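Local structure of MFP2b (Ascaris suum, 2BJR) at residues A[236-241]-A[307-312]; A[202-207]-A[244-249]; A[62-67]-A[149-154]. The protein enhances polymerization of the major sperm protein (MSP) during the amoeboid motility of Ascaris sperm, and carries a bound zinc ion. All blocks are in the same frame, centred on the assembly; numbering follows the deposited sequence.

Contact 1 of 3, residues A[236-241]-A[307-312]; sequences SGEPVM and HHKGNI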
loop_
_atom_site.group_PDB
_atom_site.type_symbol
_atom_site.label_atom_id
_atom_site.label_comp_id
_atom_site.label_asym_id
_atom_site.label_seq_id
_atom_site.Cartn_x
_atom_site.Cartn_y
_atom_site.Cartn_z
ATOM N N SER A 236 5.609 14.643 0.277
ATOM C CA SER A 236 7.009 14.614 -0.116
ATOM C C SER A 236 7.726 13.309 0.087
ATOM O O SER A 236 8.825 13.308 0.597
ATOM C CB SER A 236 7.767 15.702 0.635
ATOM O OG SER A 236 7.165 16.968 0.432
ATOM N N GLY A 237 7.112 12.180 -0.280
ATOM C CA GLY A 237 7.711 10.894 -0.090
ATOM C C GLY A 237 7.715 10.397 1.351
ATOM O O GLY A 237 8.179 9.315 1.612
ATOM N N GLU A 238 7.138 11.163 2.264
ATOM C CA GLU A 238 7.081 10.765 3.675
ATOM C C GLU A 238 5.706 10.164 4.054
ATOM O O GLU A 238 4.665 10.758 3.747
ATOM C CB GLU A 238 7.313 11.954 4.571
ATOM C CG GLU A 238 8.700 12.562 4.390
ATOM C CD GLU A 238 8.989 13.754 5.277
ATOM O OE1 GLU A 238 8.465 13.860 6.417
ATOM O OE2 GLU A 238 9.841 14.572 4.831
ATOM N N PRO A 239 5.699 9.042 4.754
ATOM C CA PRO A 239 4.440 8.440 5.219
ATOM C C PRO A 239 3.826 9.205 6.362
ATOM O O PRO A 239 4.529 9.645 7.292
ATOM C CB PRO A 239 4.871 7.046 5.650
ATOM C CG PRO A 239 6.276 7.203 6.096
ATOM C CD PRO A 239 6.856 8.250 5.204
ATOM N N VAL A 240 2.525 9.473 6.259
ATOM C CA VAL A 240 1.776 10.218 7.250
ATOM C C VAL A 240 0.576 9.379 7.689
ATOM O O VAL A 240 -0.344 9.139 6.897
ATOM C CB VAL A 240 1.249 11.513 6.652
ATOM C CG1 VAL A 240 0.627 12.415 7.708
ATOM C CG2 VAL A 240 2.386 12.216 5.918
HETATM N N MSE A 241 0.592 8.958 8.954
HETATM C CA MSE A 241 -0.584 8.319 9.518
HETATM C C MSE A 241 -1.533 9.393 10.022
HETATM O O MSE A 241 -1.165 10.440 10.489
HETATM C CB MSE A 241 -0.273 7.350 10.653
HETATM C CG MSE A 241 0.582 6.229 10.298
HETATM SE SE MSE A 241 -0.257 4.907 9.194
HETATM C CE MSE A 241 1.273 3.761 9.151
ATOM N N HIS A 307 10.696 4.932 6.655
ATOM C CA HIS A 307 11.210 6.025 5.869
ATOM C C HIS A 307 12.550 6.451 6.471
ATOM O O HIS A 307 12.799 6.287 7.679
ATOM C CB HIS A 307 10.222 7.189 5.885
ATOM C CG HIS A 307 10.641 8.338 5.040
ATOM N ND1 HIS A 307 10.346 8.429 3.691
ATOM C CD2 HIS A 307 11.356 9.438 5.343
ATOM C CE1 HIS A 307 10.848 9.551 3.215
ATOM N NE2 HIS A 307 11.479 10.177 4.188
ATOM N N HIS A 308 13.421 7.040 5.662
ATOM C CA HIS A 308 14.762 7.367 6.177
ATOM C C HIS A 308 14.747 8.446 7.243
ATOM O O HIS A 308 15.648 8.527 8.057
ATOM C CB HIS A 308 15.738 7.711 5.036
ATOM C CG HIS A 308 15.388 8.961 4.301
ATOM N ND1 HIS A 308 14.732 8.946 3.093
ATOM C CD2 HIS A 308 15.585 10.264 4.605
ATOM C CE1 HIS A 308 14.550 10.184 2.676
ATOM N NE2 HIS A 308 15.058 11.005 3.574
ATOM N N LYS A 309 13.746 9.303 7.258
ATOM C CA LYS A 309 13.608 10.326 8.314
ATOM C C LYS A 309 12.957 9.821 9.620
ATOM O O LYS A 309 12.772 10.594 10.542
ATOM C CB LYS A 309 12.779 11.497 7.829
ATOM C CG LYS A 309 13.443 12.387 6.757
ATOM C CD LYS A 309 12.865 13.800 6.920
ATOM C CE LYS A 309 12.820 14.602 5.656
ATOM N NZ LYS A 309 11.927 15.829 5.869
ATOM N N GLY A 310 12.580 8.558 9.691
ATOM C CA GLY A 310 11.858 8.057 10.847
ATOM C C GLY A 310 10.699 7.173 10.410
ATOM O O GLY A 310 9.995 7.509 9.460
ATOM N N ASN A 311 10.494 6.063 11.100
ATOM C CA ASN A 311 9.405 5.151 10.804
ATOM C C ASN A 311 8.165 5.585 11.535
ATOM O O ASN A 311 8.222 5.986 12.686
ATOM C CB ASN A 311 9.814 3.745 11.180
ATOM C CG ASN A 311 11.183 3.392 10.595
ATOM O OD1 ASN A 311 11.514 3.824 9.466
ATOM N ND2 ASN A 311 11.998 2.678 11.368
ATOM N N ILE A 312 7.033 5.570 10.848
ATOM C CA ILE A 312 5.836 6.196 11.378
ATOM C C ILE A 312 4.773 5.167 11.727
ATOM O O ILE A 312 4.501 4.272 10.942
ATOM C CB ILE A 312 5.332 7.202 10.349
ATOM C CG1 ILE A 312 6.439 8.201 9.958
ATOM C CG2 ILE A 312 4.157 7.956 10.890
ATOM C CD1 ILE A 312 6.950 9.081 11.098
#

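Contact 2 of 3, residues A[202-207]-A[244-249]; sequences DPWPTV and IWNDGG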
loop_
_atom_site.group_PDB
_atom_site.type_symbol
_atom_site.label_atom_id
_atom_site.label_comp_id
_atom_site.label_asym_id
_atom_site.label_seq_id
_atom_site.Cartn_x
_atom_site.Cartn_y
_atom_site.Cartn_z
ATOM N N ASP A 202 -14.893 8.922 -1.525
ATOM C CA ASP A 202 -15.477 7.659 -1.968
ATOM C C ASP A 202 -16.449 7.213 -0.865
ATOM O O ASP A 202 -16.321 7.640 0.293
ATOM C CB ASP A 202 -14.438 6.532 -2.050
ATOM C CG ASP A 202 -13.593 6.518 -3.335
ATOM O OD1 ASP A 202 -13.915 7.262 -4.309
ATOM O OD2 ASP A 202 -12.605 5.683 -3.435
ATOM N N PRO A 203 -17.382 6.317 -1.199
ATOM C CA PRO A 203 -18.243 5.710 -0.184
ATOM C C PRO A 203 -17.436 4.936 0.840
ATOM O O PRO A 203 -16.394 4.375 0.480
ATOM C CB PRO A 203 -19.134 4.757 -1.001
ATOM C CG PRO A 203 -19.154 5.324 -2.385
ATOM C CD PRO A 203 -17.716 5.832 -2.558
ATOM N N TRP A 204 -17.928 4.879 2.078
ATOM C CA TRP A 204 -17.283 4.152 3.174
ATOM C C TRP A 204 -17.023 2.699 2.734
ATOM O O TRP A 204 -17.847 2.141 2.017
ATOM C CB TRP A 204 -18.173 4.184 4.424
ATOM C CG TRP A 204 -17.468 3.779 5.647
ATOM C CD1 TRP A 204 -17.620 2.626 6.350
ATOM C CD2 TRP A 204 -16.444 4.520 6.310
ATOM N NE1 TRP A 204 -16.751 2.602 7.411
ATOM C CE2 TRP A 204 -16.025 3.761 7.419
ATOM C CE3 TRP A 204 -15.855 5.757 6.088
ATOM C CZ2 TRP A 204 -15.058 4.194 8.290
ATOM C CZ3 TRP A 204 -14.895 6.183 6.933
ATOM C CH2 TRP A 204 -14.507 5.417 8.048
ATOM N N PRO A 205 -15.882 2.118 3.109
ATOM C CA PRO A 205 -15.520 0.758 2.689
ATOM C C PRO A 205 -16.533 -0.335 3.069
ATOM O O PRO A 205 -17.075 -0.347 4.168
ATOM C CB PRO A 205 -14.226 0.488 3.446
ATOM C CG PRO A 205 -13.653 1.770 3.707
ATOM C CD PRO A 205 -14.833 2.710 3.961
ATOM N N THR A 206 -16.746 -1.249 2.128
ATOM C CA THR A 206 -17.589 -2.451 2.303
ATOM C C THR A 206 -16.762 -3.741 2.199
ATOM O O THR A 206 -17.238 -4.814 2.532
ATOM C CB THR A 206 -18.682 -2.465 1.197
ATOM O OG1 THR A 206 -18.066 -2.500 -0.103
ATOM C CG2 THR A 206 -19.471 -1.173 1.164
ATOM N N VAL A 207 -15.511 -3.629 1.755
ATOM C CA VAL A 207 -14.686 -4.779 1.352
ATOM C C VAL A 207 -13.807 -5.259 2.513
ATOM O O VAL A 207 -13.093 -6.315 2.418
ATOM C CB VAL A 207 -13.809 -4.423 0.097
ATOM C CG1 VAL A 207 -14.502 -3.423 -0.789
ATOM C CG2 VAL A 207 -12.521 -3.824 0.475
ATOM N N ILE A 244 -9.389 8.784 9.514
ATOM C CA ILE A 244 -10.616 8.923 8.739
ATOM C C ILE A 244 -11.863 8.721 9.594
ATOM O O ILE A 244 -11.802 8.134 10.671
ATOM C CB ILE A 244 -10.674 8.013 7.537
ATOM C CG1 ILE A 244 -10.565 6.558 7.963
ATOM C CG2 ILE A 244 -9.584 8.392 6.541
ATOM C CD1 ILE A 244 -10.940 5.541 6.879
ATOM N N TRP A 245 -12.984 9.286 9.118
ATOM C CA TRP A 245 -14.288 9.039 9.737
ATOM C C TRP A 245 -15.319 9.065 8.632
ATOM O O TRP A 245 -15.067 9.573 7.523
ATOM C CB TRP A 245 -14.608 10.080 10.790
ATOM C CG TRP A 245 -14.671 11.485 10.279
ATOM C CD1 TRP A 245 -15.809 12.197 9.998
ATOM C CD2 TRP A 245 -13.575 12.373 10.014
ATOM N NE1 TRP A 245 -15.486 13.463 9.571
ATOM C CE2 TRP A 245 -14.125 13.604 9.575
ATOM C CE3 TRP A 245 -12.182 12.261 10.098
ATOM C CZ2 TRP A 245 -13.331 14.706 9.205
ATOM C CZ3 TRP A 245 -11.398 13.346 9.726
ATOM C CH2 TRP A 245 -11.973 14.571 9.310
ATOM N N ASN A 246 -16.481 8.509 8.953
ATOM C CA ASN A 246 -17.556 8.349 8.007
ATOM C C ASN A 246 -18.408 9.623 8.087
ATOM O O ASN A 246 -19.048 9.890 9.088
ATOM C CB ASN A 246 -18.317 7.087 8.322
ATOM C CG ASN A 246 -19.456 6.803 7.325
ATOM O OD1 ASN A 246 -19.750 7.619 6.458
ATOM N ND2 ASN A 246 -20.048 5.633 7.428
ATOM N N ASP A 247 -18.341 10.419 7.031
ATOM C CA ASP A 247 -19.071 11.682 6.938
ATOM C C ASP A 247 -20.202 11.511 5.913
ATOM O O ASP A 247 -20.033 11.628 4.685
ATOM C CB ASP A 247 -18.115 12.815 6.584
ATOM C CG ASP A 247 -18.815 14.159 6.418
ATOM O OD1 ASP A 247 -19.952 14.357 6.907
ATOM O OD2 ASP A 247 -18.259 15.080 5.808
ATOM N N GLY A 248 -21.378 11.218 6.423
ATOM C CA GLY A 248 -22.541 11.059 5.577
ATOM C C GLY A 248 -22.456 9.953 4.545
ATOM O O GLY A 248 -22.942 10.114 3.449
ATOM N N GLY A 249 -21.790 8.854 4.896
ATOM C CA GLY A 249 -21.574 7.710 4.027
ATOM C C GLY A 249 -20.283 7.761 3.196
ATOM O O GLY A 249 -19.995 6.815 2.475
#

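Contact 3 of 3, residues A[62-67]-A[149-154]; sequences YNKSEL and VDEVSG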
loop_
_atom_site.group_PDB
_atom_site.type_symbol
_atom_site.label_atom_id
_atom_site.label_comp_id
_atom_site.label_asym_id
_atom_site.label_seq_id
_atom_site.Cartn_x
_atom_site.Cartn_y
_atom_site.Cartn_z
ATOM N N TYR A 62 13.247 5.248 -20.273
ATOM C CA TYR A 62 13.209 5.459 -21.725
ATOM C C TYR A 62 14.386 6.325 -22.159
ATOM O O TYR A 62 14.672 7.314 -21.508
ATOM C CB TYR A 62 11.936 6.167 -22.084
ATOM C CG TYR A 62 11.800 6.485 -23.549
ATOM C CD1 TYR A 62 11.625 5.474 -24.490
ATOM C CD2 TYR A 62 11.892 7.808 -23.998
ATOM C CE1 TYR A 62 11.515 5.777 -25.877
ATOM C CE2 TYR A 62 11.794 8.122 -25.350
ATOM C CZ TYR A 62 11.610 7.105 -26.281
ATOM O OH TYR A 62 11.482 7.455 -27.607
ATOM N N ASN A 63 14.973 6.025 -23.323
ATOM C CA ASN A 63 16.057 6.865 -23.874
ATOM C C ASN A 63 17.118 6.975 -22.762
ATOM O O ASN A 63 17.669 8.081 -22.537
ATOM C CB ASN A 63 15.481 8.236 -24.302
ATOM C CG ASN A 63 16.449 9.122 -25.134
ATOM O OD1 ASN A 63 17.487 8.685 -25.642
ATOM N ND2 ASN A 63 16.066 10.399 -25.269
ATOM N N LYS A 64 17.373 5.843 -22.063
ATOM C CA LYS A 64 18.312 5.782 -20.944
ATOM C C LYS A 64 18.099 6.885 -19.859
ATOM O O LYS A 64 19.014 7.251 -19.131
ATOM C CB LYS A 64 19.744 5.875 -21.479
ATOM C CG LYS A 64 20.759 5.290 -20.580
ATOM C CD LYS A 64 22.137 5.045 -21.254
ATOM C CE LYS A 64 22.866 3.873 -20.549
ATOM N NZ LYS A 64 22.371 2.481 -20.973
ATOM N N SER A 65 16.886 7.382 -19.734
ATOM C CA SER A 65 16.603 8.437 -18.795
ATOM C C SER A 65 15.428 8.015 -17.960
ATOM O O SER A 65 14.673 7.127 -18.354
ATOM C CB SER A 65 16.265 9.725 -19.541
ATOM O OG SER A 65 17.425 10.125 -20.286
ATOM N N GLU A 66 15.277 8.644 -16.813
ATOM C CA GLU A 66 14.068 8.445 -16.031
ATOM C C GLU A 66 13.047 9.503 -16.417
ATOM O O GLU A 66 13.303 10.707 -16.276
ATOM C CB GLU A 66 14.385 8.535 -14.542
ATOM C CG GLU A 66 13.102 8.461 -13.716
ATOM C CD GLU A 66 13.350 8.563 -12.217
ATOM O OE1 GLU A 66 14.193 9.431 -11.794
ATOM O OE2 GLU A 66 12.678 7.820 -11.482
ATOM N N LEU A 67 11.896 9.091 -16.925
ATOM C CA LEU A 67 10.840 10.037 -17.271
ATOM C C LEU A 67 9.787 10.018 -16.173
ATOM O O LEU A 67 9.244 8.949 -15.845
ATOM C CB LEU A 67 10.147 9.624 -18.551
ATOM C CG LEU A 67 10.894 9.457 -19.894
ATOM C CD1 LEU A 67 9.957 9.813 -21.069
ATOM C CD2 LEU A 67 12.152 10.235 -19.980
ATOM N N VAL A 149 18.769 4.891 -15.330
ATOM C CA VAL A 149 18.142 3.618 -15.666
ATOM C C VAL A 149 19.094 2.442 -15.390
ATOM O O VAL A 149 20.236 2.460 -15.834
ATOM C CB VAL A 149 17.708 3.601 -17.134
ATOM C CG1 VAL A 149 17.155 2.211 -17.491
ATOM C CG2 VAL A 149 16.679 4.710 -17.375
ATOM N N ASP A 150 18.660 1.445 -14.624
ATOM C CA ASP A 150 19.419 0.199 -14.503
ATOM C C ASP A 150 19.037 -0.725 -15.619
ATOM O O ASP A 150 17.886 -0.721 -16.058
ATOM C CB ASP A 150 19.113 -0.572 -13.223
ATOM C CG ASP A 150 19.242 0.237 -12.008
ATOM O OD1 ASP A 150 20.168 1.112 -11.884
ATOM O OD2 ASP A 150 18.407 0.037 -11.089
ATOM N N GLU A 151 19.991 -1.521 -16.089
ATOM C CA GLU A 151 19.705 -2.622 -16.975
ATOM C C GLU A 151 20.313 -3.875 -16.405
ATOM O O GLU A 151 21.499 -3.901 -16.103
ATOM C CB GLU A 151 20.306 -2.424 -18.371
ATOM C CG GLU A 151 19.941 -1.136 -19.071
ATOM C CD GLU A 151 20.142 -1.236 -20.583
ATOM O OE1 GLU A 151 21.016 -1.999 -21.064
ATOM O OE2 GLU A 151 19.365 -0.574 -21.293
ATOM N N VAL A 152 19.502 -4.913 -16.289
ATOM C CA VAL A 152 19.912 -6.162 -15.693
ATOM C C VAL A 152 19.411 -7.291 -16.581
ATOM O O VAL A 152 18.305 -7.242 -17.101
ATOM C CB VAL A 152 19.387 -6.287 -14.250
ATOM C CG1 VAL A 152 19.879 -7.562 -13.611
ATOM C CG2 VAL A 152 19.868 -5.101 -13.445
ATOM N N SER A 153 20.248 -8.292 -16.783
ATOM C CA SER A 153 19.827 -9.468 -17.526
ATOM C C SER A 153 20.485 -10.722 -17.003
ATOM O O SER A 153 21.314 -10.675 -16.076
ATOM C CB SER A 153 20.147 -9.276 -19.011
ATOM O OG SER A 153 21.553 -9.256 -19.166
ATOM N N GLY A 154 20.088 -11.858 -17.569
ATOM C CA GLY A 154 20.660 -13.133 -17.199
ATOM C C GLY A 154 20.208 -13.612 -15.848
ATOM O O GLY A 154 19.072 -13.343 -15.414
HETATM O O HOH W 1 21.017 5.873 -16.831
#

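Contact 1 of 3, residues A[236-241]-A[307-312]
Pro-239 and Ile-312 meet where two antiparallel sheets of the second cytosolic motility protein region come together: strand 238-247 starts against the loop that leads into strand 313-319. The tight half of the contact is apolar. Ile-312 lies over the strand's backbone and its branches part there. CG1, beside its own backbone N (chi1 -54°), comes 3.6 Å from Pro-239 O and 4.0 Å from Pro-239 CG, while CG2 turns to selenomethionine Met-241, whose CG lies 4.0 Å from Ile-312 CG2. The Met-241 and Ile-312 side chains run past each other in opposite directions, and the bend at chi2 of Met-241 carries its CE to the carbonyl oxygen of Ile-312. At the CD corner of the proline ring, Pro-239 CD packs 3.6 Å from His-307 CB. Leu-232 and Tyr-234 of strand 229-235 touch Pro-239, Val-305 touches both Pro-239 and Met-241, and Pro-239, Met-241 and Ile-312 are all buried.

Toward solvent the contact becomes polar and more open. Glu-238 CG sits over one face of the His-307 imidazole as a CH-pi contact, 4.0 Å from the ring centroid, with His-308 ND1 above the opposite face. His-307 heads a type I turn that closes at Gly-310, and its backbone N donates to Asn-311 OD1 within the carbonyl plane of that amide. The turn presents Lys-309, an exposed residue whose extended chain reaches back across to Glu-238. The carboxylate has two partners: OE1 takes a hydrogen bond from Trp-257 NE1, and Lys-309 NZ forms a salt bridge to Glu-238 OE2 at 2.6 Å, on the syn side and 28° out of the carboxylate plane.

Contact 2 of 3, residues A[202-207]-A[244-249]
The Trp-204 indole is sandwiched: Asn-246 covers one face and Pro-205 CD of its own loop lies 3.3 Å above the plane on the other, offset toward the rim. Asn-246 is laid flat on the ring, its amide only 4° from the indole plane, with CB 3.7 Å from the centroid of the six-membered ring and ND2 toward the five-membered ring, 3.6 Å from Trp-204 CG. At the far end of the indole, CZ3 comes to 3.4 Å from Trp-245 C, and CH2 packs against Ile-244 CD1. Tyr-229 meets the tryptophan edge-to-face. A chi1 of -166° swings the indole away from its backbone N, out of the loop between strands 194-199 and 209-210 and across the end of the beta hairpin formed by strands 238-247 and 250-257. The hairpin's turn is tied to the same loop through its backbone: Trp-204 N donates to Gly-249 O at 2.9 Å, tilted 33° from the carbonyl plane, and Pro-203 CA makes a CA-H...O contact with that oxygen. Gly-249 in turn gives its N-H in a weak bond to OD1 of Asn-246, the amide that stacks on Trp-204.

Contact 3 of 3, residues A[62-67]-A[149-154]
A type I' beta turn, Tyr-62 to Ser-65, joins strands 55-62 and 65-67 into a tight hairpin, and this turn is where Val-149 of strand 148-153 touches the neighbouring sheet. Backbone bonds between Tyr-62 and Ser-65 close the turn in both directions, with Ser-65 N donating to Tyr-62 O at 2.8 Å. Val-149 uses a single methyl: CG2, beside its own backbone N and anti to the carbonyl carbon, approaches Ser-65 O at 3.3 Å and Lys-64 C at 3.6 Å. The contact is therefore one branch of a valine against the peptide backbone of the turn. The polar link between the two segments runs through a water, which accepts from Val-149 N at 2.9 Å and donates weakly to Lys-64 O. Farther along, the Lys-64 chain runs out extended and turns at its last torsion (chi4 79°), leaving NZ 4.3 Å from Glu-151 OE2, beyond a salt bridge. That carboxylate oxygen has its closer partner in Arg-142, so the lysine probably adds only a diffuse attraction at this surface. Glu-66 OE1 takes a hydrogen bond from Gly-147 N, just before strand 148-153, while its OE2 bonds Ser-59 within the hairpin itself. Strand 65-67 forms one border of its six-stranded antiparallel sheet, with helix 70-73 touching Leu-67, whereas strand 148-153 edges the four-stranded sheet and pairs with strand 140-145.

Contacts 1 and 2 both draw on strand 238-247: contact 1 uses its beginning and contact 2 its end and the turn that follows, so their centres stand 25 Å apart although their segments adjoin in sequence. Both belong to the second cytosolic motility protein range; contact 3 joins two sheets in the first. Contact 1 likewise joins two sheets, while contact 2 ties a loop to a hairpin within one sheet. Contact 3 lies 27 Å from contact 1, centre to centre, and 41 Å from contact 2, which is on the opposite side of the chain's centre. All three lie away from the zinc ion held by His-86, Cys-174, Cys-176 and Cys-179.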